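Local coordinates for protein titin (Homo sapiens, PDB 3LCY) that spans the muscle sarcomere as a giant elastic scaffold and carries a serine/threonine kinase domain, represented here by two tandem A-band immunoglobulin domains, at residues M135-N149 and I152-K164. Sequence-based numbering, arbitrary orientation.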
loop_
_atom_site.group_PDB
_atom_site.type_symbol
_atom_site.label_atom_id
_atom_site.label_comp_id
_atom_site.label_asym_id
_atom_site.label_seq_id
_atom_site.Cartn_x
_atom_site.Cartn_y
_atom_site.Cartn_z
ATOM N N MET A 135 14.439 -1.165 2.741
ATOM C CA MET A 135 14.418 -2.285 3.658
ATOM C C MET A 135 15.782 -2.938 3.703
ATOM O O MET A 135 16.402 -3.157 2.671
ATOM C CB MET A 135 13.328 -3.274 3.246
ATOM C CG MET A 135 11.925 -2.699 3.380
ATOM S SD MET A 135 10.589 -3.689 2.694
ATOM C CE MET A 135 10.552 -3.130 1.007
ATOM N N THR A 136 16.261 -3.232 4.903
ATOM C CA THR A 136 17.580 -3.839 5.035
ATOM C C THR A 136 17.613 -4.943 6.094
ATOM O O THR A 136 16.968 -4.836 7.138
ATOM C CB THR A 136 18.650 -2.783 5.382
ATOM O OG1 THR A 136 18.610 -1.716 4.426
ATOM C CG2 THR A 136 20.034 -3.403 5.378
ATOM N N TRP A 137 18.371 -5.998 5.816
ATOM C CA TRP A 137 18.556 -7.089 6.766
ATOM C C TRP A 137 20.013 -7.198 7.199
ATOM O O TRP A 137 20.926 -7.044 6.387
ATOM C CB TRP A 137 18.098 -8.418 6.160
ATOM C CG TRP A 137 16.612 -8.608 6.168
ATOM C CD1 TRP A 137 15.734 -8.252 5.186
ATOM C CD2 TRP A 137 15.829 -9.205 7.207
ATOM N NE1 TRP A 137 14.453 -8.588 5.550
ATOM C CE2 TRP A 137 14.484 -9.176 6.790
ATOM C CE3 TRP A 137 16.134 -9.760 8.455
ATOM C CZ2 TRP A 137 13.447 -9.678 7.568
ATOM C CZ3 TRP A 137 15.102 -10.260 9.229
ATOM C CH2 TRP A 137 13.774 -10.216 8.782
ATOM N N PHE A 138 20.226 -7.460 8.484
ATOM C CA PHE A 138 21.571 -7.633 9.017
ATOM C C PHE A 138 21.689 -8.944 9.782
ATOM O O PHE A 138 20.813 -9.292 10.571
ATOM C CB PHE A 138 21.933 -6.486 9.967
ATOM C CG PHE A 138 21.992 -5.135 9.308
ATOM C CD1 PHE A 138 23.183 -4.651 8.791
ATOM C CD2 PHE A 138 20.860 -4.342 9.222
ATOM C CE1 PHE A 138 23.242 -3.404 8.192
ATOM C CE2 PHE A 138 20.912 -3.098 8.625
ATOM C CZ PHE A 138 22.106 -2.628 8.109
ATOM N N HIS A 139 22.775 -9.670 9.551
ATOM C CA HIS A 139 23.132 -10.768 10.433
ATOM C C HIS A 139 24.401 -10.369 11.169
ATOM O O HIS A 139 25.495 -10.398 10.605
ATOM C CB HIS A 139 23.339 -12.066 9.658
ATOM C CG HIS A 139 23.634 -13.246 10.531
ATOM N ND1 HIS A 139 24.544 -14.220 10.179
ATOM C CD2 HIS A 139 23.143 -13.609 11.739
ATOM C CE1 HIS A 139 24.600 -15.132 11.133
ATOM N NE2 HIS A 139 23.760 -14.785 12.091
ATOM N N GLY A 140 24.247 -9.993 12.434
ATOM C CA GLY A 140 25.339 -9.408 13.184
ATOM C C GLY A 140 25.619 -8.022 12.644
ATOM O O GLY A 140 24.749 -7.150 12.668
ATOM N N GLN A 141 26.833 -7.817 12.148
ATOM C CA GLN A 141 27.208 -6.540 11.557
ATOM C C GLN A 141 27.347 -6.672 10.045
ATOM O O GLN A 141 27.854 -5.776 9.376
ATOM C CB GLN A 141 28.510 -6.027 12.172
ATOM C CG GLN A 141 29.693 -6.976 12.032
ATOM C CD GLN A 141 30.869 -6.564 12.898
ATOM O OE1 GLN A 141 32.015 -6.916 12.620
ATOM N NE2 GLN A 141 30.588 -5.813 13.956
ATOM N N LYS A 142 26.888 -7.800 9.516
ATOM C CA LYS A 142 26.991 -8.079 8.091
ATOM C C LYS A 142 25.661 -7.806 7.396
ATOM O O LYS A 142 24.637 -8.388 7.751
ATOM C CB LYS A 142 27.408 -9.536 7.868
ATOM C CG LYS A 142 28.196 -9.785 6.591
ATOM C CD LYS A 142 29.650 -9.372 6.754
ATOM C CE LYS A 142 30.482 -9.763 5.541
ATOM N NZ LYS A 142 30.046 -9.052 4.308
ATOM N N LEU A 143 25.679 -6.918 6.407
ATOM C CA LEU A 143 24.473 -6.591 5.654
ATOM C C LEU A 143 24.153 -7.711 4.670
ATOM O O LEU A 143 24.975 -8.056 3.823
ATOM C CB LEU A 143 24.646 -5.260 4.917
ATOM C CG LEU A 143 23.390 -4.588 4.357
ATOM C CD1 LEU A 143 23.603 -3.090 4.204
ATOM C CD2 LEU A 143 22.975 -5.205 3.033
ATOM N N LEU A 144 22.967 -8.262 4.756
ATOM C CA LEU A 144 22.540 -9.317 3.864
ATOM C C LEU A 144 22.165 -8.966 2.444
ATOM O O LEU A 144 21.386 -8.103 2.171
ATOM C CB LEU A 144 21.418 -10.109 4.488
ATOM C CG LEU A 144 21.834 -10.732 5.788
ATOM C CD1 LEU A 144 20.712 -11.342 6.416
ATOM C CD2 LEU A 144 22.924 -11.686 5.591
ATOM N N GLN A 145 22.741 -9.730 1.552
ATOM C CA GLN A 145 22.575 -9.567 0.154
ATOM C C GLN A 145 22.180 -10.852 -0.500
ATOM O O GLN A 145 22.482 -11.896 -0.033
ATOM C CB GLN A 145 23.847 -9.043 -0.436
ATOM C CG GLN A 145 24.015 -7.594 -0.236
ATOM C CD GLN A 145 25.353 -7.089 -0.620
ATOM O OE1 GLN A 145 26.295 -7.832 -0.719
ATOM N NE2 GLN A 145 25.442 -5.814 -0.825
ATOM N N ASN A 146 21.479 -10.746 -1.598
ATOM C CA ASN A 146 21.069 -11.900 -2.342
ATOM C C ASN A 146 22.237 -12.678 -2.836
ATOM O O ASN A 146 23.183 -12.142 -3.318
ATOM C CB ASN A 146 20.216 -11.500 -3.516
ATOM C CG ASN A 146 18.879 -11.032 -3.116
ATOM O OD1 ASN A 146 18.706 -9.935 -2.680
ATOM N ND2 ASN A 146 17.923 -11.856 -3.276
ATOM N N SER A 147 22.136 -13.980 -2.655
ATOM C CA SER A 147 23.156 -14.925 -3.034
ATOM C C SER A 147 22.535 -16.279 -3.266
ATOM O O SER A 147 21.325 -16.418 -3.324
ATOM C CB SER A 147 24.215 -15.033 -1.943
ATOM O OG SER A 147 23.674 -15.548 -0.757
ATOM N N GLU A 148 23.390 -17.275 -3.400
ATOM C CA GLU A 148 22.966 -18.628 -3.629
ATOM C C GLU A 148 22.107 -19.158 -2.504
ATOM O O GLU A 148 21.088 -19.778 -2.760
ATOM C CB GLU A 148 24.215 -19.488 -3.750
ATOM C CG GLU A 148 23.985 -20.964 -3.613
ATOM C CD GLU A 148 23.128 -21.501 -4.724
ATOM O OE1 GLU A 148 22.852 -22.715 -4.741
ATOM O OE2 GLU A 148 22.728 -20.701 -5.585
ATOM N N ASN A 149 22.507 -18.918 -1.265
ATOM C CA ASN A 149 21.719 -19.409 -0.141
ATOM C C ASN A 149 20.877 -18.374 0.589
ATOM O O ASN A 149 20.178 -18.691 1.535
ATOM C CB ASN A 149 22.598 -20.221 0.806
ATOM C CG ASN A 149 23.213 -21.429 0.114
ATOM O OD1 ASN A 149 22.523 -22.377 -0.236
ATOM N ND2 ASN A 149 24.508 -21.381 -0.108
ATOM N N ILE A 152 16.131 -12.251 -0.539
ATOM C CA ILE A 152 15.334 -11.255 0.161
ATOM C C ILE A 152 14.322 -10.616 -0.782
ATOM O O ILE A 152 14.687 -9.824 -1.647
ATOM C CB ILE A 152 16.228 -10.150 0.755
ATOM C CG1 ILE A 152 17.383 -10.764 1.552
ATOM C CG2 ILE A 152 15.410 -9.205 1.624
ATOM C CD1 ILE A 152 18.400 -9.749 2.035
ATOM N N GLU A 153 13.050 -10.964 -0.620
ATOM C CA GLU A 153 12.002 -10.353 -1.430
ATOM C C GLU A 153 11.338 -9.190 -0.703
ATOM O O GLU A 153 10.714 -9.370 0.343
ATOM C CB GLU A 153 10.953 -11.383 -1.850
ATOM C CG GLU A 153 9.705 -10.756 -2.455
ATOM C CD GLU A 153 8.893 -11.736 -3.280
ATOM O OE1 GLU A 153 7.652 -11.758 -3.129
ATOM O OE2 GLU A 153 9.496 -12.483 -4.082
ATOM N N ASN A 154 11.481 -7.995 -1.265
ATOM C CA ASN A 154 10.889 -6.801 -0.677
ATOM C C ASN A 154 9.646 -6.327 -1.430
ATOM O O ASN A 154 9.665 -6.156 -2.649
ATOM C CB ASN A 154 11.926 -5.681 -0.566
ATOM C CG ASN A 154 12.947 -5.943 0.524
ATOM O OD1 ASN A 154 12.679 -6.679 1.472
ATOM N ND2 ASN A 154 14.122 -5.339 0.394
ATOM N N THR A 155 8.569 -6.116 -0.679
ATOM C CA THR A 155 7.276 -5.743 -1.241
ATOM C C THR A 155 6.714 -4.532 -0.499
ATOM O O THR A 155 7.199 -4.181 0.577
ATOM C CB THR A 155 6.288 -6.933 -1.165
ATOM O OG1 THR A 155 6.620 -7.895 -2.174
ATOM C CG2 THR A 155 4.847 -6.487 -1.370
ATOM N N GLU A 156 5.702 -3.893 -1.078
ATOM C CA GLU A 156 5.051 -2.753 -0.444
ATOM C C GLU A 156 4.185 -3.189 0.737
ATOM O O GLU A 156 3.451 -2.386 1.312
ATOM C CB GLU A 156 4.213 -1.968 -1.458
ATOM C CG GLU A 156 2.873 -2.598 -1.806
ATOM C CD GLU A 156 2.983 -3.710 -2.832
ATOM O OE1 GLU A 156 4.117 -4.100 -3.180
ATOM O OE2 GLU A 156 1.929 -4.193 -3.294
ATOM N N HIS A 157 4.283 -4.462 1.104
ATOM C CA HIS A 157 3.512 -4.984 2.227
ATOM C C HIS A 157 4.376 -5.749 3.224
ATOM O O HIS A 157 3.980 -5.944 4.373
ATOM C CB HIS A 157 2.366 -5.872 1.734
ATOM C CG HIS A 157 1.258 -5.123 1.084
ATOM N ND1 HIS A 157 0.598 -4.067 1.693
ATOM C CD2 HIS A 157 0.653 -5.267 -0.128
ATOM C CE1 HIS A 157 -0.334 -3.601 0.897
ATOM N NE2 HIS A 157 -0.321 -4.319 -0.224
ATOM N N TYR A 158 5.555 -6.185 2.791
ATOM C CA TYR A 158 6.422 -6.971 3.662
ATOM C C TYR A 158 7.860 -7.040 3.163
ATOM O O TYR A 158 8.151 -6.713 2.013
ATOM C CB TYR A 158 5.873 -8.394 3.815
ATOM C CG TYR A 158 5.744 -9.135 2.501
ATOM C CD1 TYR A 158 4.505 -9.312 1.901
ATOM C CD2 TYR A 158 6.864 -9.644 1.856
ATOM C CE1 TYR A 158 4.383 -9.980 0.699
ATOM C CE2 TYR A 158 6.753 -10.314 0.652
ATOM C CZ TYR A 158 5.509 -10.478 0.078
ATOM O OH TYR A 158 5.382 -11.142 -1.120
ATOM N N THR A 159 8.754 -7.473 4.045
ATOM C CA THR A 159 10.113 -7.819 3.661
ATOM C C THR A 159 10.355 -9.285 4.010
ATOM O O THR A 159 10.219 -9.692 5.166
ATOM C CB THR A 159 11.148 -6.915 4.352
ATOM O OG1 THR A 159 12.467 -7.409 4.090
ATOM C CG2 THR A 159 10.908 -6.874 5.852
ATOM N N HIS A 160 10.694 -10.079 3.000
ATOM C CA HIS A 160 10.759 -11.527 3.159
ATOM C C HIS A 160 12.176 -12.062 2.992
ATOM O O HIS A 160 12.747 -11.998 1.905
ATOM C CB HIS A 160 9.818 -12.206 2.160
ATOM C CG HIS A 160 9.645 -13.674 2.390
ATOM N ND1 HIS A 160 8.626 -14.193 3.150
ATOM C CD2 HIS A 160 10.372 -14.738 1.955
ATOM C CE1 HIS A 160 8.722 -15.514 3.178
ATOM N NE2 HIS A 160 9.774 -15.863 2.461
ATOM N N LEU A 161 12.737 -12.592 4.075
ATOM C CA LEU A 161 14.074 -13.173 4.043
ATOM C C LEU A 161 14.010 -14.695 4.071
ATOM O O LEU A 161 13.450 -15.284 4.995
ATOM C CB LEU A 161 14.912 -12.671 5.222
ATOM C CG LEU A 161 16.266 -13.356 5.435
ATOM C CD1 LEU A 161 17.195 -13.090 4.262
ATOM C CD2 LEU A 161 16.909 -12.903 6.735
ATOM N N VAL A 162 14.631 -15.315 3.097
ATOM C CA VAL A 162 14.747 -16.751 3.046
ATOM C C VAL A 162 16.193 -17.294 3.125
ATOM O O VAL A 162 17.047 -16.938 2.396
ATOM C CB VAL A 162 13.922 -17.330 1.869
ATOM C CG1 VAL A 162 14.074 -16.568 0.692
ATOM C CG2 VAL A 162 14.286 -18.667 1.578
ATOM N N MET A 163 16.439 -18.174 4.054
ATOM C CA MET A 163 17.749 -18.703 4.226
ATOM C C MET A 163 17.765 -20.171 3.934
ATOM O O MET A 163 17.065 -20.924 4.511
ATOM C CB MET A 163 18.258 -18.377 5.613
ATOM C CG MET A 163 18.690 -16.947 5.737
ATOM S SD MET A 163 19.016 -16.275 7.330
ATOM C CE MET A 163 17.943 -17.182 8.332
ATOM N N LYS A 164 18.591 -20.566 2.998
ATOM C CA LYS A 164 18.672 -21.942 2.602
ATOM C C LYS A 164 19.651 -22.727 3.408
ATOM O O LYS A 164 20.689 -22.255 3.704
ATOM C CB LYS A 164 19.070 -22.036 1.160
ATOM C CG LYS A 164 17.999 -22.555 0.319
ATOM C CD LYS A 164 18.395 -22.726 -1.115
ATOM C CE LYS A 164 18.053 -21.540 -1.974
ATOM N NZ LYS A 164 18.581 -21.719 -3.351
HETATM O O HOH W 1 16.644 -6.161 2.004
#
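The indole of Trp137 lies with one face against Leu161. Leu161 CB sits 3.9 Å above the ring plane, and Leu161 CD2 makes a CH-pi contact 4.0 Å from the centroid of the six-membered ring. At the edge, in plane, lie the hydroxyl of Thr159 and an ordered water. Ile152 CG2 meets Trp137 CD1 obliquely. This is core packing of an immunoglobulin I-set beta-sandwich: strand 135-139 belongs to one sheet, strands 152-154 and 158-163 to the other. The axes of strand segments 135-139 and 158-163 come within 8.6 Å of each other. Val125 and Val177, one from each sheet, also touch the indole.

A short polar chain runs through this packing. Trp137 NE1 donates to Thr159 OG1 at 2.7 Å, with an N-H...O angle of 154°. Thr159 OG1 lies anti to its own backbone N (chi1 172°), which brings it to the indole edge. It in turn donates a hydrogen bond to Asn154 OD1, tilted slightly from the carbonyl plane. The hydroxyl thus serves both as acceptor and as donor, and these two bonds restrict its rotation. The other end of the amide is used as well: Asn154 ND2 donates to the same water, which in turn donates to Met135 O. The bend of Met135 at chi3 (-88°) places CE against Asn154 CB, while SD rests near Thr159 CB.

Beyond Trp137, Ile152 CD1 packs on Leu144 CB, and Leu144 CD1 reaches Leu161 CD2. The loop after Leu144 then crosses to the second sheet. At its far end two carbonyls hold Lys164. The backbone N of Lys164 donates to Asn149 O at 2.9 Å. Lys164 NZ donates to Glu148 O at 3.2 Å, nearly in line with the C=O bond.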